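Local coordinates for Rod shape-determining protein (MreC) (Helicobacter pylori, PDB 5LP5) that binds the cell-wall synthase PBP2, probably as a scaffold that helps maintain the rod shape of the cell, at residues S158-Q163 against F204-F209; Q165-I170 against S198-I203; V139-K142 against G147-N150. All coordinates share one frame; numbering follows the deposited sequence.

Contact 1. Residues S158-Q163 against F204-F209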
loop_
_atom_site.group_PDB
_atom_site.type_symbol
_atom_site.label_atom_id
_atom_site.label_comp_id
_atom_site.label_asym_id
_atom_site.label_seq_id
_atom_site.Cartn_x
_atom_site.Cartn_y
_atom_site.Cartn_z
ATOM N N SER C 158 5.238 -11.546 -18.188
ATOM C CA SER C 158 5.643 -10.288 -17.538
ATOM C C SER C 158 6.003 -9.196 -18.536
ATOM O O SER C 158 6.839 -9.404 -19.396
ATOM C CB SER C 158 6.829 -10.501 -16.615
ATOM O OG SER C 158 7.059 -9.288 -15.908
ATOM N N VAL C 159 5.405 -8.019 -18.375
ATOM C CA VAL C 159 5.670 -6.873 -19.253
ATOM C C VAL C 159 6.039 -5.611 -18.460
ATOM O O VAL C 159 5.847 -5.552 -17.236
ATOM C CB VAL C 159 4.476 -6.577 -20.159
ATOM C CG1 VAL C 159 4.209 -7.767 -21.062
ATOM C CG2 VAL C 159 3.243 -6.192 -19.346
ATOM N N MET C 160 6.589 -4.622 -19.158
ATOM C CA MET C 160 6.935 -3.318 -18.569
ATOM C C MET C 160 6.472 -2.155 -19.444
ATOM O O MET C 160 6.547 -2.208 -20.661
ATOM C CB MET C 160 8.444 -3.210 -18.322
ATOM C CG MET C 160 9.306 -3.374 -19.571
ATOM S SD MET C 160 11.023 -3.523 -19.083
ATOM C CE MET C 160 11.803 -3.594 -20.688
ATOM N N ILE C 161 6.011 -1.090 -18.807
ATOM C CA ILE C 161 5.337 0.013 -19.486
ATOM C C ILE C 161 6.162 1.297 -19.447
ATOM O O ILE C 161 6.682 1.691 -18.397
ATOM C CB ILE C 161 3.975 0.289 -18.839
ATOM C CG1 ILE C 161 3.095 -0.952 -18.950
ATOM C CG2 ILE C 161 3.279 1.463 -19.511
ATOM C CD1 ILE C 161 1.808 -0.912 -18.144
ATOM N N GLY C 162 6.271 1.958 -20.596
ATOM C CA GLY C 162 6.919 3.261 -20.656
ATOM C C GLY C 162 8.411 3.237 -20.301
ATOM O O GLY C 162 9.002 2.188 -20.141
ATOM N N GLN C 163 9.010 4.408 -20.167
ATOM C CA GLN C 163 10.460 4.523 -19.935
ATOM C C GLN C 163 10.865 4.250 -18.507
ATOM O O GLN C 163 12.012 3.925 -18.256
ATOM C CB GLN C 163 10.989 5.900 -20.329
ATOM C CG GLN C 163 10.659 6.278 -21.772
ATOM C CD GLN C 163 11.825 6.875 -22.573
ATOM O OE1 GLN C 163 11.942 6.584 -23.769
ATOM N NE2 GLN C 163 12.688 7.700 -21.925
ATOM N N PHE C 204 10.231 -14.668 -22.072
ATOM C CA PHE C 204 10.742 -13.772 -23.102
ATOM C C PHE C 204 11.984 -13.093 -22.543
ATOM O O PHE C 204 12.146 -12.946 -21.333
ATOM C CB PHE C 204 9.734 -12.656 -23.401
ATOM C CG PHE C 204 8.469 -13.114 -24.061
ATOM C CD1 PHE C 204 8.443 -13.339 -25.415
ATOM C CD2 PHE C 204 7.297 -13.254 -23.347
ATOM C CE1 PHE C 204 7.283 -13.727 -26.053
ATOM C CE2 PHE C 204 6.124 -13.646 -23.980
ATOM C CZ PHE C 204 6.121 -13.886 -25.343
ATOM N N GLY C 205 12.856 -12.666 -23.443
ATOM C CA GLY C 205 13.843 -11.664 -23.114
ATOM C C GLY C 205 13.193 -10.296 -23.042
ATOM O O GLY C 205 12.048 -10.114 -23.469
ATOM N N ALA C 206 13.925 -9.334 -22.509
ATOM C CA ALA C 206 13.412 -7.992 -22.366
ATOM C C ALA C 206 13.302 -7.270 -23.714
ATOM O O ALA C 206 14.095 -7.506 -24.648
ATOM C CB ALA C 206 14.311 -7.199 -21.447
ATOM N N GLY C 207 12.314 -6.393 -23.793
ATOM C CA GLY C 207 12.241 -5.420 -24.877
ATOM C C GLY C 207 11.479 -5.809 -26.131
ATOM O O GLY C 207 11.470 -5.064 -27.088
ATOM N N VAL C 208 10.828 -6.963 -26.126
ATOM C CA VAL C 208 10.006 -7.369 -27.255
ATOM C C VAL C 208 8.706 -6.616 -27.193
ATOM O O VAL C 208 8.156 -6.440 -26.111
ATOM C CB VAL C 208 9.735 -8.873 -27.241
ATOM C CG1 VAL C 208 8.855 -9.269 -28.400
ATOM C CG2 VAL C 208 11.040 -9.642 -27.313
ATOM N N PHE C 209 8.202 -6.166 -28.334
ATOM C CA PHE C 209 7.013 -5.298 -28.375
ATOM C C PHE C 209 5.739 -6.094 -28.087
ATOM O O PHE C 209 5.554 -7.205 -28.567
ATOM C CB PHE C 209 6.880 -4.596 -29.720
ATOM C CG PHE C 209 5.667 -3.708 -29.843
ATOM C CD1 PHE C 209 5.686 -2.429 -29.322
ATOM C CD2 PHE C 209 4.525 -4.134 -30.497
ATOM C CE1 PHE C 209 4.571 -1.586 -29.439
ATOM C CE2 PHE C 209 3.409 -3.310 -30.609
ATOM C CZ PHE C 209 3.434 -2.027 -30.076
#

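Contact 2. Residues Q165-I170 against S198-I203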
loop_
_atom_site.group_PDB
_atom_site.type_symbol
_atom_site.label_atom_id
_atom_site.label_comp_id
_atom_site.label_asym_id
_atom_site.label_seq_id
_atom_site.Cartn_x
_atom_site.Cartn_y
_atom_site.Cartn_z
ATOM N N GLN C 165 9.626 1.777 -17.001
ATOM C CA GLN C 165 9.514 0.319 -16.970
ATOM C C GLN C 165 8.590 -0.158 -15.860
ATOM O O GLN C 165 8.962 -1.007 -15.062
ATOM C CB GLN C 165 10.916 -0.310 -16.883
ATOM C CG GLN C 165 11.864 0.251 -17.933
ATOM C CD GLN C 165 13.208 -0.450 -18.019
ATOM O OE1 GLN C 165 13.844 -0.711 -17.011
ATOM N NE2 GLN C 165 13.672 -0.700 -19.246
ATOM N N VAL C 166 7.386 0.402 -15.816
ATOM C CA VAL C 166 6.376 0.023 -14.843
ATOM C C VAL C 166 5.917 -1.423 -15.121
ATOM O O VAL C 166 5.567 -1.777 -16.250
ATOM C CB VAL C 166 5.176 0.963 -14.916
ATOM C CG1 VAL C 166 4.015 0.431 -14.105
ATOM C CG2 VAL C 166 5.554 2.344 -14.434
ATOM N N LEU C 167 5.915 -2.257 -14.078
ATOM C CA LEU C 167 5.734 -3.700 -14.229
ATOM C C LEU C 167 4.285 -4.124 -14.062
ATOM O O LEU C 167 3.540 -3.532 -13.283
ATOM C CB LEU C 167 6.587 -4.425 -13.195
ATOM C CG LEU C 167 8.115 -4.360 -13.457
ATOM C CD1 LEU C 167 8.924 -4.907 -12.282
ATOM C CD2 LEU C 167 8.496 -5.053 -14.792
ATOM N N GLY C 168 3.887 -5.138 -14.812
ATOM C CA GLY C 168 2.576 -5.751 -14.661
ATOM C C GLY C 168 2.607 -7.162 -15.235
ATOM O O GLY C 168 3.670 -7.647 -15.652
ATOM N N PHE C 169 1.449 -7.823 -15.248
ATOM C CA PHE C 169 1.338 -9.149 -15.874
ATOM C C PHE C 169 0.221 -9.212 -16.880
ATOM O O PHE C 169 -0.854 -8.639 -16.667
ATOM C CB PHE C 169 1.116 -10.244 -14.838
ATOM C CG PHE C 169 2.275 -10.449 -13.906
ATOM C CD1 PHE C 169 3.370 -11.206 -14.306
ATOM C CD2 PHE C 169 2.265 -9.904 -12.629
ATOM C CE1 PHE C 169 4.430 -11.409 -13.453
ATOM C CE2 PHE C 169 3.332 -10.098 -11.783
ATOM C CZ PHE C 169 4.413 -10.859 -12.194
ATOM N N ILE C 170 0.485 -9.896 -17.981
ATOM C CA ILE C 170 -0.470 -9.941 -19.067
ATOM C C ILE C 170 -1.589 -10.894 -18.675
ATOM O O ILE C 170 -1.368 -11.995 -18.209
ATOM C CB ILE C 170 0.193 -10.389 -20.393
ATOM C CG1 ILE C 170 0.968 -9.240 -21.057
ATOM C CG2 ILE C 170 -0.807 -10.987 -21.360
ATOM C CD1 ILE C 170 0.126 -8.192 -21.751
ATOM N N SER C 198 9.136 -7.712 -20.133
ATOM C CA SER C 198 10.058 -7.261 -19.069
ATOM C C SER C 198 11.310 -8.122 -19.034
ATOM O O SER C 198 12.360 -7.697 -18.589
ATOM C CB SER C 198 9.395 -7.351 -17.696
ATOM O OG SER C 198 9.523 -8.658 -17.176
ATOM N N GLY C 199 11.186 -9.352 -19.492
ATOM C CA GLY C 199 12.331 -10.258 -19.508
ATOM C C GLY C 199 12.700 -10.751 -18.114
ATOM O O GLY C 199 13.815 -11.172 -17.869
ATOM N N LEU C 200 11.760 -10.676 -17.182
ATOM C CA LEU C 200 11.986 -11.141 -15.811
ATOM C C LEU C 200 11.365 -12.505 -15.514
ATOM O O LEU C 200 11.604 -13.082 -14.444
ATOM C CB LEU C 200 11.374 -10.133 -14.844
ATOM C CG LEU C 200 11.984 -8.729 -14.860
ATOM C CD1 LEU C 200 11.067 -7.733 -14.161
ATOM C CD2 LEU C 200 13.361 -8.759 -14.222
ATOM N N ASP C 201 10.555 -13.003 -16.442
ATOM C CA ASP C 201 9.745 -14.198 -16.199
ATOM C C ASP C 201 10.396 -15.495 -16.685
ATOM O O ASP C 201 9.886 -16.579 -16.381
ATOM C CB ASP C 201 8.342 -14.033 -16.817
ATOM C CG ASP C 201 8.375 -13.624 -18.281
ATOM O OD1 ASP C 201 9.448 -13.530 -18.897
ATOM O OD2 ASP C 201 7.304 -13.373 -18.834
ATOM N N GLY C 202 11.494 -15.385 -17.438
ATOM C CA GLY C 202 12.154 -16.560 -18.020
ATOM C C GLY C 202 11.365 -17.181 -19.158
ATOM O O GLY C 202 11.535 -18.365 -19.472
ATOM N N ILE C 203 10.512 -16.360 -19.778
ATOM C CA ILE C 203 9.728 -16.742 -20.952
ATOM C C ILE C 203 10.196 -15.989 -22.203
ATOM O O ILE C 203 10.478 -16.577 -23.252
ATOM C CB ILE C 203 8.231 -16.393 -20.752
ATOM C CG1 ILE C 203 7.652 -17.144 -19.550
ATOM C CG2 ILE C 203 7.436 -16.710 -22.023
ATOM C CD1 ILE C 203 6.264 -16.720 -19.140
#

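Contact 3. Residues V139-K142 against G147-N150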
loop_
_atom_site.group_PDB
_atom_site.type_symbol
_atom_site.label_atom_id
_atom_site.label_comp_id
_atom_site.label_asym_id
_atom_site.label_seq_id
_atom_site.Cartn_x
_atom_site.Cartn_y
_atom_site.Cartn_z
ATOM N N VAL C 139 3.630 -24.353 -24.565
ATOM C CA VAL C 139 4.036 -25.389 -23.604
ATOM C C VAL C 139 4.018 -26.776 -24.224
ATOM O O VAL C 139 3.087 -27.128 -24.958
ATOM C CB VAL C 139 3.109 -25.442 -22.372
ATOM C CG1 VAL C 139 3.787 -26.234 -21.261
ATOM C CG2 VAL C 139 2.747 -24.041 -21.903
ATOM N N LEU C 140 5.047 -27.555 -23.915
ATOM C CA LEU C 140 5.072 -28.962 -24.318
ATOM C C LEU C 140 4.379 -29.778 -23.241
ATOM O O LEU C 140 4.739 -29.685 -22.080
ATOM C CB LEU C 140 6.509 -29.434 -24.505
ATOM C CG LEU C 140 6.725 -30.892 -24.854
ATOM C CD1 LEU C 140 6.117 -31.214 -26.203
ATOM C CD2 LEU C 140 8.217 -31.231 -24.843
ATOM N N GLU C 141 3.368 -30.543 -23.618
ATOM C CA GLU C 141 2.651 -31.420 -22.682
ATOM C C GLU C 141 2.353 -32.729 -23.387
ATOM O O GLU C 141 1.803 -32.734 -24.497
ATOM C CB GLU C 141 1.333 -30.811 -22.202
ATOM C CG GLU C 141 1.482 -29.627 -21.253
ATOM C CD GLU C 141 0.201 -28.799 -21.116
ATOM O OE1 GLU C 141 -0.590 -28.706 -22.085
ATOM O OE2 GLU C 141 -0.005 -28.212 -20.034
ATOM N N LYS C 142 2.717 -33.835 -22.742
ATOM C CA LYS C 142 2.556 -35.162 -23.306
ATOM C C LYS C 142 2.891 -35.185 -24.778
ATOM O O LYS C 142 2.073 -35.566 -25.600
ATOM C CB LYS C 142 1.139 -35.658 -23.078
ATOM C CG LYS C 142 0.920 -36.130 -21.645
ATOM C CD LYS C 142 -0.481 -36.698 -21.421
ATOM C CE LYS C 142 -0.743 -36.965 -19.946
ATOM N NZ LYS C 142 -0.958 -35.688 -19.190
ATOM N N GLY C 147 0.434 -23.955 -28.471
ATOM C CA GLY C 147 0.541 -22.496 -28.388
ATOM C C GLY C 147 -0.727 -21.887 -27.817
ATOM O O GLY C 147 -1.819 -22.111 -28.348
ATOM N N PHE C 148 -0.587 -21.153 -26.722
ATOM C CA PHE C 148 -1.698 -20.416 -26.142
ATOM C C PHE C 148 -1.470 -18.940 -26.367
ATOM O O PHE C 148 -0.608 -18.330 -25.746
ATOM C CB PHE C 148 -1.845 -20.728 -24.658
ATOM C CG PHE C 148 -1.918 -22.195 -24.375
ATOM C CD1 PHE C 148 -3.056 -22.918 -24.685
ATOM C CD2 PHE C 148 -0.837 -22.857 -23.851
ATOM C CE1 PHE C 148 -3.116 -24.284 -24.466
ATOM C CE2 PHE C 148 -0.886 -24.221 -23.625
ATOM C CZ PHE C 148 -2.033 -24.938 -23.929
ATOM N N LEU C 149 -2.249 -18.385 -27.291
ATOM C CA LEU C 149 -2.006 -17.050 -27.817
ATOM C C LEU C 149 -2.546 -15.960 -26.900
ATOM O O LEU C 149 -3.221 -16.234 -25.919
ATOM C CB LEU C 149 -2.627 -16.923 -29.206
ATOM C CG LEU C 149 -2.174 -17.992 -30.214
ATOM C CD1 LEU C 149 -2.873 -17.812 -31.547
ATOM C CD2 LEU C 149 -0.664 -17.987 -30.418
ATOM N N ASN C 150 -2.240 -14.713 -27.242
ATOM C CA ASN C 150 -2.679 -13.552 -26.458
ATOM C C ASN C 150 -4.205 -13.644 -26.258
ATOM O O ASN C 150 -4.976 -13.878 -27.190
ATOM C CB ASN C 150 -2.370 -12.209 -27.142
ATOM C CG ASN C 150 -0.945 -11.737 -26.947
ATOM O OD1 ASN C 150 -0.299 -12.025 -25.930
ATOM N ND2 ASN C 150 -0.445 -10.965 -27.928
#

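Contact 1. Residues S158-Q163 against F204-F209
M160 reaches across to A206 and G207 with its terminal methyl, at the end of a side chain that is extended beyond CG. Its CB packs against CD2 of L167 on the neighbouring strand. The first torsion (chi1 59°) sets CG between the backbone N and the carbonyl carbon, where it meets CA of S198, and the two later torsions, both extended, carry CE to the loop of A206 and G207. On the way the sulfur passes between CA of S198 and CB of Q165, touching both. Beyond it, CE meets the loop loosely: M160 CE comes to 4.5 Å from A206 CB and to 4.2 Å from G207 N. The first of these is an apolar methyl-to-methyl touch and the second is van der Waals contact with the peptide. Little surface is buried here, about 79 Å² over both sides, and A206 and G207 are themselves exposed.

The backbones do not pair directly; the CA atoms of M160 and G207 stay 8.5 Å apart because strand 194-197 intervenes. M160 is bonded through its backbone to L196, while T197 holds the loop, its hydroxyl meeting G205 O and V208 N. The contact is thus a surface bridge between the first strand of a six-stranded antiparallel barrel and the loop entering strand 209-218, within the barrel core of MreC, a family grouped with the chymotrypsin-like peptidases.

Contact 2. Residues Q165-I170 against S198-I203
On the outer face of the second β-barrel, strand 166-172 meets the loop that leaves strand 194-197, and L167 joins the two by closing on S198 and L200. One branch of L167 does most of the work: L167 CD2 lies 3.8 Å from S198 CB and also 3.8 Å from L200 CD1. Its sister methyl, L167 CD1, is 4.0 Å from the same L200 CD1, so a single methyl of L200 sits against the forked end of L167. The two leucine side chains cross at about a right angle and touch through these ends alone.

Polar bonds within the loop fix where S198 and L200 stand. The serine hydroxyl is turned between its own backbone N and carbonyl carbon (chi1 84°), which brings S198 OG to 3.0 Å from L200 N and closes an ST turn. The same oxygen is hydrogen-bonded to the hydroxyl of S158, tying the turn to the intervening strand. An Asx turn follows, in which I203 N donates to D201 OD1 at 3.1 Å and comes from above the carboxylate plane, 66° out of it; G199 and G202, both at positive phi, help the chain bend.

Just before L167, where the strand begins, Q165 and V166 both face I161 in a G1 β-bulge. Q131 of the PBP2 chain packs on L167, F169, L200 and D201, and Y134 of PBP2 stacks on the F169 ring. Leucine contact and tightly turned loop therefore both form part of the PBP2-binding surface of the MreC barrel core.

Contact 3. Residues V139-K142 against G147-N150
Apolar contact comes first: V139 CG2 approaches the edge of the F148 ring, 4.0 Å from F148 CE2 and near the ring plane. The branch that meets the ring is the one standing anti to the valine carbonyl carbon. F148 is turned likewise (chi1 -52°, CG anti to the carbonyl carbon), and its ring reaches over to V139 even though the backbone bonds of F148 go to I137. V139 for its part is bonded to N146. The pair is thus a diagonal one across an antiparallel hairpin, strands 134-141 and 144-149, in the first of the two β-barrels of the chain. The CA atoms nearest each other across the segments are those of V139 and G147, 6.6 Å apart.

The charged neighbour also comes to the ring edge. E141 OE1 lies 4.4 Å from F148 CZ, close to the ring plane, so this oxygen meets the weakly positive rim of C-H groups rather than the electron-rich face; at this distance any attraction is probably slight. E141 OE2 forms a salt bridge with R154 NH2, which probably helps hold the carboxylate beside the phenyl edge.

H152 meets the F148 ring with its own ring plane at about 10° to that of F148, the R154 side chain also touches F148, and Q139 of the PBP2 chain packs on V139.

Overall arrangement
Contacts 1 and 2 form one patch, with centres 6 Å apart and contact 2 nested in the loop closed by contact 1. Neighbouring strands 158-161 and 166-172 knit them together: I161 N lies 2.7 Å from V166 O, and V159 CG1 packs 3.6 Å from I170 CG1. D201 OD2 adds a further tie, 2.8 Å from S158 N. Contact 3 belongs to the other barrel, its centre about 21 Å from that of contact 1 and 19 Å from that of contact 2; its nearest atoms remain about 7 Å and 5 Å away, respectively. All three nevertheless have residues reached by PBP2, contact 2 far more extensively than the others.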